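Local coordinates for protein member of DUF4221 family (Bacteroides vulgatus, PDB 3S9J) that is of unknown function but folds as a six-bladed beta-propeller of the DUF4221 family and carries bound sodium ions, at residues M271-Y275 and R276-Y280; F183-P186 and I187-E190. One frame throughout, in Å; residues are numbered along the deposited sequence. Where two conformers were deposited one is given.

Contact 1: residues M271-Y275 and R276-Y280; sequences MYDKY and RNVYY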
HETATM    1  N   MSE A 271       8.010   2.587  -1.111  1.00 25.01           N
HETATM    2  CA  MSE A 271       7.438   3.659  -1.912  1.00 26.06           C
HETATM    3  C   MSE A 271       8.502   4.282  -2.796  1.00 28.35           C
HETATM    4  O   MSE A 271       9.571   4.657  -2.319  1.00 29.88           O
HETATM    5  CB  MSE A 271       6.831   4.740  -1.014  1.00 26.59           C
HETATM    6  CG  MSE A 271       5.820   4.245  -0.102  1.00 32.47           C
HETATM    7 SE   MSE A 271       5.056   5.741   0.910  0.75 32.47          SE
HETATM    8  CE  MSE A 271       4.694   6.848  -0.182  1.00 15.82           C
ATOM      9  N   TYR A 272       8.187   4.424  -4.080  1.00 26.22           N
ATOM     10  CA  TYR A 272       9.056   5.114  -5.012  1.00 26.94           C
ATOM     11  C   TYR A 272       8.697   6.586  -5.058  1.00 27.00           C
ATOM     12  O   TYR A 272       7.528   6.934  -5.088  1.00 26.20           O
ATOM     13  CB  TYR A 272       8.909   4.514  -6.417  1.00 28.58           C
ATOM     14  CG  TYR A 272       9.737   5.223  -7.454  1.00 29.20           C
ATOM     15  CD1 TYR A 272      11.087   5.372  -7.282  1.00 30.46           C
ATOM     16  CD2 TYR A 272       9.168   5.715  -8.611  1.00 31.00           C
ATOM     17  CE1 TYR A 272      11.859   6.038  -8.223  1.00 33.44           C
ATOM     18  CE2 TYR A 272       9.943   6.386  -9.570  1.00 29.43           C
ATOM     19  CZ  TYR A 272      11.277   6.538  -9.372  1.00 34.78           C
ATOM     20  OH  TYR A 272      12.083   7.196 -10.293  1.00 35.34           O
ATOM     21  N   ASP A 273       9.714   7.444  -5.026  1.00 27.34           N
ATOM     22  CA  ASP A 273       9.567   8.887  -5.146  1.00 29.34           C
ATOM     23  C   ASP A 273       9.995   9.266  -6.574  1.00 31.09           C
ATOM     24  O   ASP A 273      11.203   9.298  -6.878  1.00 33.11           O
ATOM     25  CB  ASP A 273      10.472   9.562  -4.098  1.00 30.03           C
ATOM     26  CG  ASP A 273      10.395  11.082  -4.105  1.00 32.67           C
ATOM     27  OD1 ASP A 273      10.089  11.687  -5.171  1.00 30.87           O
ATOM     28  OD2 ASP A 273      10.655  11.666  -3.011  1.00 29.61           O
ATOM     29  N   LYS A 274       9.001   9.534  -7.428  1.00 30.60           N
ATOM     30  CA  LYS A 274       9.219   9.828  -8.863  1.00 33.98           C
ATOM     31  C   LYS A 274       9.866  11.193  -9.087  1.00 33.55           C
ATOM     32  O   LYS A 274      10.421  11.427 -10.148  1.00 35.45           O
ATOM     33  CB  LYS A 274       7.899   9.723  -9.672  1.00 33.28           C
ATOM     34  CG  LYS A 274       6.823  10.786  -9.360  1.00 36.30           C
ATOM     35  CD  LYS A 274       5.388  10.407  -9.904  1.00 43.45           C
ATOM     36  CE  LYS A 274       4.228  11.124  -9.094  1.00 42.93           C
ATOM     37  NZ  LYS A 274       2.731  11.083  -9.560  1.00 33.27           N
ATOM     38  N   TYR A 275       9.796  12.084  -8.095  1.00 31.18           N
ATOM     39  CA  TYR A 275      10.321  13.448  -8.229  1.00 33.25           C
ATOM     40  C   TYR A 275      11.799  13.502  -7.913  1.00 35.36           C
ATOM     41  O   TYR A 275      12.565  14.145  -8.608  1.00 35.76           O
ATOM     42  CB  TYR A 275       9.536  14.444  -7.368  1.00 32.55           C
ATOM     43  CG  TYR A 275       8.066  14.474  -7.764  1.00 30.62           C
ATOM     44  CD1 TYR A 275       7.658  15.153  -8.903  1.00 33.27           C
ATOM     45  CD2 TYR A 275       7.110  13.789  -7.016  1.00 29.06           C
ATOM     46  CE1 TYR A 275       6.321  15.157  -9.312  1.00 31.94           C
ATOM     47  CE2 TYR A 275       5.748  13.806  -7.389  1.00 29.47           C
ATOM     48  CZ  TYR A 275       5.358  14.485  -8.537  1.00 29.84           C
ATOM     49  OH  TYR A 275       4.048  14.497  -8.922  1.00 29.70           O
ATOM     50  N   ARG A 276      12.204  12.821  -6.855  1.00 35.74           N
ATOM     51  CA  ARG A 276      13.610  12.828  -6.433  1.00 36.17           C
ATOM     52  C   ARG A 276      14.370  11.559  -6.837  1.00 37.14           C
ATOM     53  O   ARG A 276      15.587  11.493  -6.658  1.00 37.96           O
ATOM     54  CB  ARG A 276      13.678  13.070  -4.919  1.00 36.93           C
ATOM     55  CG  ARG A 276      13.495  14.538  -4.564  1.00 36.16           C
ATOM     56  CD  ARG A 276      12.845  14.743  -3.247  1.00 38.08           C
ATOM     57  NE  ARG A 276      11.481  14.258  -3.301  1.00 31.05           N
ATOM     58  CZ  ARG A 276      10.420  14.985  -3.654  1.00 34.66           C
ATOM     59  NH1 ARG A 276      10.535  16.290  -3.928  1.00 35.27           N
ATOM     60  NH2 ARG A 276       9.234  14.397  -3.710  1.00 33.74           N
ATOM     61  N   ASN A 277      13.669  10.583  -7.411  1.00 35.02           N
ATOM     62  CA  ASN A 277      14.257   9.309  -7.836  1.00 35.53           C
ATOM     63  C   ASN A 277      14.944   8.536  -6.682  1.00 35.53           C
ATOM     64  O   ASN A 277      16.098   8.100  -6.785  1.00 36.12           O
ATOM     65  CB  ASN A 277      15.233   9.546  -9.011  1.00 38.25           C
ATOM     66  CG  ASN A 277      15.483   8.294  -9.839  1.00 39.10           C
ATOM     67  OD1 ASN A 277      14.685   7.359  -9.851  1.00 42.65           O
ATOM     68  ND2 ASN A 277      16.600   8.290 -10.577  1.00 38.82           N
ATOM     69  N   VAL A 278      14.201   8.387  -5.590  1.00 31.99           N
ATOM     70  CA  VAL A 278      14.628   7.649  -4.400  1.00 31.33           C
ATOM     71  C   VAL A 278      13.499   6.727  -3.962  1.00 30.26           C
ATOM     72  O   VAL A 278      12.400   6.806  -4.490  1.00 28.84           O
ATOM     73  CB  VAL A 278      15.020   8.617  -3.236  1.00 33.82           C
ATOM     74  CG1 VAL A 278      16.225   9.474  -3.617  1.00 33.28           C
ATOM     75  CG2 VAL A 278      13.850   9.503  -2.847  1.00 29.97           C
ATOM     76  N   TYR A 279      13.791   5.836  -3.023  1.00 30.53           N
ATOM     77  CA  TYR A 279      12.787   4.959  -2.431  1.00 28.01           C
ATOM     78  C   TYR A 279      12.743   5.171  -0.932  1.00 29.41           C
ATOM     79  O   TYR A 279      13.760   5.484  -0.312  1.00 29.25           O
ATOM     80  CB  TYR A 279      13.101   3.489  -2.709  1.00 29.27           C
ATOM     81  CG  TYR A 279      13.180   3.144  -4.171  1.00 28.54           C
ATOM     82  CD1 TYR A 279      14.358   3.372  -4.897  1.00 32.29           C
ATOM     83  CD2 TYR A 279      12.079   2.599  -4.839  1.00 33.46           C
ATOM     84  CE1 TYR A 279      14.424   3.070  -6.272  1.00 32.81           C
ATOM     85  CE2 TYR A 279      12.142   2.286  -6.194  1.00 34.55           C
ATOM     86  CZ  TYR A 279      13.305   2.526  -6.901  1.00 33.45           C
ATOM     87  OH  TYR A 279      13.368   2.221  -8.237  1.00 30.17           O
ATOM     88  N   TYR A 280      11.562   4.981  -0.361  1.00 25.66           N
ATOM     89  CA  TYR A 280      11.353   5.018   1.084  1.00 27.60           C
ATOM     90  C   TYR A 280      10.844   3.650   1.534  1.00 26.27           C
ATOM     91  O   TYR A 280       9.830   3.161   1.017  1.00 27.01           O
ATOM     92  CB  TYR A 280      10.332   6.085   1.477  1.00 26.04           C
ATOM     93  CG  TYR A 280      10.645   7.454   0.950  1.00 27.67           C
ATOM     94  CD1 TYR A 280      11.749   8.153   1.399  1.00 29.37           C
ATOM     95  CD2 TYR A 280       9.815   8.070   0.004  1.00 28.17           C
ATOM     96  CE1 TYR A 280      12.066   9.410   0.897  1.00 30.54           C
ATOM     97  CE2 TYR A 280      10.120   9.345  -0.499  1.00 26.30           C
ATOM     98  CZ  TYR A 280      11.237  10.011  -0.034  1.00 28.87           C
ATOM     99  OH  TYR A 280      11.565  11.260  -0.537  1.00 31.43           O
TER
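A beta hairpin between the first two strands of a propeller blade, 266-273 and 278-284, turns here through a G1 beta bulge combined with an Asx turn, and Asp273 meets Arg276 and Tyr280 across it. Asn277 and Val278 both face Asp273 at the bulge: Asn277 N makes a weak bond to Asp273 O, and Val278 N a longer weak one. Asp273 N donates to Val278 O (2.8 Å), and Met271 and Tyr280 pair through both of their backbone bonds.

The carboxylate of Asp273 is shared out oxygen by oxygen. Asp273 OD1 accepts from Tyr275 N and, from well above the carboxylate plane, from Arg276 N (2.9 Å). Asp273 OD2 receives Arg276 NE at 2.7 Å on its syn side, with Arg276 NH2 farther off, and Tyr280 OH at 2.7 Å through its anti lone pair. With CG anti to the backbone N (chi1 -179°), the carboxylate reaches forward over the turn. The CB of Tyr275 lies over one face of the guanidinium, whose NH1 and NH2 also bond the carbonyls of Arg335 and Gly334.

On the face bearing Tyr272 and Tyr279, Tyr272 CD1 lies over one face of the Tyr279 ring, offset toward its rim and 3.4 Å from Tyr279 CE2, the planes inclined at 41°. Tyr272 OH donates to Asn277 OD1 (2.6 Å), ring and amide nearly perpendicular. Tyr279 OH is held by Asn206, and Phe313 stacks on its ring.

Five donors thus converge on one buried carboxylate; they would be expected to stabilise its negative charge while fixing its rotation, tying the turn to the second strand and, through Arg276, to residues 334-335.

Contact 2: residues F183-P186 and I187-E190; sequences FYPP and IFKE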
ATOM      1  N   PHE A 183       7.608 -15.331  -8.652  1.00 31.04           N
ATOM      2  CA  PHE A 183       7.165 -16.311  -7.665  1.00 29.97           C
ATOM      3  C   PHE A 183       7.582 -15.891  -6.244  1.00 30.31           C
ATOM      4  O   PHE A 183       8.542 -15.154  -6.055  1.00 31.17           O
ATOM      5  CB  PHE A 183       7.753 -17.667  -8.010  1.00 31.85           C
ATOM      6  CG  PHE A 183       7.255 -18.203  -9.333  1.00 30.88           C
ATOM      7  CD1 PHE A 183       6.027 -18.851  -9.403  1.00 31.58           C
ATOM      8  CD2 PHE A 183       7.972 -17.999 -10.501  1.00 35.87           C
ATOM      9  CE1 PHE A 183       5.543 -19.326 -10.617  1.00 34.96           C
ATOM     10  CE2 PHE A 183       7.492 -18.478 -11.715  1.00 36.75           C
ATOM     11  CZ  PHE A 183       6.271 -19.128 -11.764  1.00 34.81           C
ATOM     12  N   TYR A 184       6.866 -16.394  -5.260  1.00 29.46           N
ATOM     13  CA  TYR A 184       7.242 -16.127  -3.880  1.00 29.24           C
ATOM     14  C   TYR A 184       8.627 -16.727  -3.612  1.00 31.31           C
ATOM     15  O   TYR A 184       8.960 -17.787  -4.115  1.00 33.04           O
ATOM     16  CB  TYR A 184       6.227 -16.734  -2.911  1.00 28.37           C
ATOM     17  CG  TYR A 184       5.015 -15.904  -2.702  1.00 27.02           C
ATOM     18  CD1 TYR A 184       3.941 -15.954  -3.588  1.00 25.08           C
ATOM     19  CD2 TYR A 184       4.921 -15.052  -1.607  1.00 25.15           C
ATOM     20  CE1 TYR A 184       2.780 -15.159  -3.393  1.00 27.44           C
ATOM     21  CE2 TYR A 184       3.776 -14.267  -1.408  1.00 26.98           C
ATOM     22  CZ  TYR A 184       2.709 -14.332  -2.288  1.00 26.37           C
ATOM     23  OH  TYR A 184       1.584 -13.549  -2.060  1.00 26.80           O
ATOM     24  N   PRO A 185       9.454 -16.012  -2.859  1.00 32.29           N
ATOM     25  CA  PRO A 185      10.805 -16.472  -2.592  1.00 33.81           C
ATOM     26  C   PRO A 185      10.792 -17.612  -1.563  1.00 33.33           C
ATOM     27  O   PRO A 185       9.842 -17.721  -0.768  1.00 32.80           O
ATOM     28  CB  PRO A 185      11.497 -15.226  -2.034  1.00 33.52           C
ATOM     29  CG  PRO A 185      10.409 -14.411  -1.436  1.00 34.39           C
ATOM     30  CD  PRO A 185       9.189 -14.680  -2.287  1.00 30.08           C
ATOM     31  N   PRO A 186      11.820 -18.470  -1.588  1.00 35.85           N
ATOM     32  CA  PRO A 186      11.868 -19.638  -0.680  1.00 37.31           C
ATOM     33  C   PRO A 186      12.375 -19.262   0.707  1.00 37.91           C
ATOM     34  O   PRO A 186      13.387 -19.808   1.176  1.00 38.47           O
ATOM     35  CB  PRO A 186      12.846 -20.580  -1.392  1.00 39.28           C
ATOM     36  CG  PRO A 186      13.812 -19.644  -2.065  1.00 41.86           C
ATOM     37  CD  PRO A 186      12.948 -18.474  -2.542  1.00 39.20           C
ATOM     38  N   ILE A 187      11.668 -18.342   1.353  1.00 36.01           N
ATOM     39  CA  ILE A 187      12.073 -17.813   2.665  1.00 35.30           C
ATOM     40  C   ILE A 187      11.056 -18.115   3.763  1.00 35.35           C
ATOM     41  O   ILE A 187      11.140 -17.532   4.840  1.00 38.52           O
ATOM     42  CB  ILE A 187      12.349 -16.279   2.597  1.00 33.67           C
ATOM     43  CG1 ILE A 187      11.077 -15.491   2.252  1.00 34.77           C
ATOM     44  CG2 ILE A 187      13.461 -15.986   1.600  1.00 39.13           C
ATOM     45  CD1 ILE A 187      11.290 -13.956   2.091  1.00 35.52           C
ATOM     46  N   PHE A 188      10.087 -18.987   3.471  1.00 33.73           N
ATOM     47  CA  PHE A 188       8.991 -19.319   4.377  1.00 36.40           C
ATOM     48  C   PHE A 188       9.143 -20.773   4.807  1.00 40.92           C
ATOM     49  O   PHE A 188       8.994 -21.686   4.004  1.00 40.35           O
ATOM     50  CB  PHE A 188       7.655 -19.095   3.683  1.00 36.74           C
ATOM     51  CG  PHE A 188       7.509 -17.713   3.161  1.00 32.90           C
ATOM     52  CD1 PHE A 188       7.180 -16.676   4.023  1.00 31.00           C
ATOM     53  CD2 PHE A 188       7.736 -17.437   1.831  1.00 36.15           C
ATOM     54  CE1 PHE A 188       7.074 -15.375   3.555  1.00 31.46           C
ATOM     55  CE2 PHE A 188       7.609 -16.137   1.350  1.00 30.53           C
ATOM     56  CZ  PHE A 188       7.292 -15.113   2.219  1.00 32.46           C
ATOM     57  N   LYS A 189       9.446 -20.970   6.085  1.00 43.18           N
ATOM     58  CA  LYS A 189       9.899 -22.263   6.617  0.50 44.86           C
ATOM     59  C   LYS A 189       8.794 -23.079   7.299  1.00 44.50           C
ATOM     60  O   LYS A 189       8.815 -24.300   7.285  1.00 45.68           O
ATOM     61  CB  LYS A 189      11.035 -22.020   7.615  0.50 45.96           C
ATOM     62  CG  LYS A 189      12.188 -21.157   7.072  0.50 51.09           C
ATOM     63  CD  LYS A 189      12.623 -21.605   5.668  0.50 53.64           C
ATOM     64  CE  LYS A 189      14.084 -21.252   5.356  0.50 56.21           C
ATOM     65  NZ  LYS A 189      14.341 -19.789   5.336  0.50 55.84           N
ATOM     66  N   GLU A 190       7.839 -22.400   7.922  1.00 42.45           N
ATOM     67  CA  GLU A 190       6.809 -23.096   8.696  1.00 42.53           C
ATOM     68  C   GLU A 190       5.787 -23.776   7.801  1.00 43.02           C
ATOM     69  O   GLU A 190       5.387 -23.223   6.777  1.00 39.85           O
ATOM     70  CB  GLU A 190       6.094 -22.138   9.652  1.00 43.04           C
ATOM     71  CG  GLU A 190       7.002 -21.528  10.715  1.00 44.54           C
ATOM     72  CD  GLU A 190       7.792 -20.332  10.231  1.00 48.72           C
ATOM     73  OE1 GLU A 190       7.385 -19.715   9.220  1.00 45.33           O
ATOM     74  OE2 GLU A 190       8.822 -20.006  10.869  1.00 52.90           O
TER
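The chain runs extended through Tyr184 and Pro185 and then folds at an inverse gamma turn centred on Pro186 (phi -82°, psi 59°), where Ile187 N reaches back to Pro185 O in a weak bond of 2.9 Å. This bend lies in the loop that follows strand 177-183, the outermost strand of its blade, and it brings Ile187 and Phe188 back to within contact of Pro185 and Tyr184.

Ile187 meets Pro185 on one flank. Ile187 CD1 comes within 3.7 Å of Pro185 CG, carried there by a chi1 of 64° that sets CG1 between the backbone N and the carbonyl carbon. Ile187 CG1 also sits 3.6 Å above one face of the neighbouring Phe188 ring, offset toward its rim.

Phe188 folds back toward the residues before the turn. Phe188 CD2 passes 3.4 Å from Pro185 O, the oxygen that also accepts the turn bond, and Phe188 CE2 lies 4.2 Å from Pro185 CD. Beyond the proline, Phe188 CE2 approaches the edge of the Tyr184 ring, 4.1 Å from Tyr184 CD2, a looser touch. Tyr184 sends its hydroxyl to the carbonyl of Gln149, while the Phe188 ring meets that of Trp161. Pro246 touches both Ile187 and Phe188, and Tyr219 adds a further contact to Ile187.

Between the two segments, then, the contact is almost wholly apolar: a single weak backbone bond closes the bend, and proline, isoleucine and aromatic carbons supply the rest. Neither proline has a backbone N-H to donate, and the bend probably depends largely on proline ring stiffness and the fit of apolar carbons.

How the contacts relate
Both contacts are local turns, but they belong to different parts of the propeller: contact 1 joins the first two strands of one blade, whereas contact 2 lies in a loop leaving the last strand of another. Their centres are about 28 Å apart and their nearest atoms about 17 Å, with no touch between them. Contact 2 is farther from the centre of the chain, yet four of its six touching residues are buried, with loop residues packing on Tyr184, Ile187 and Phe188; contact 1 is only partly buried. The chemistry differs accordingly. The hairpin combines regular strand pairing with a charged, hydroxyl-rich network, while residues 183-190 lack strand pairing to one another and rely mainly on hydrophobic contact.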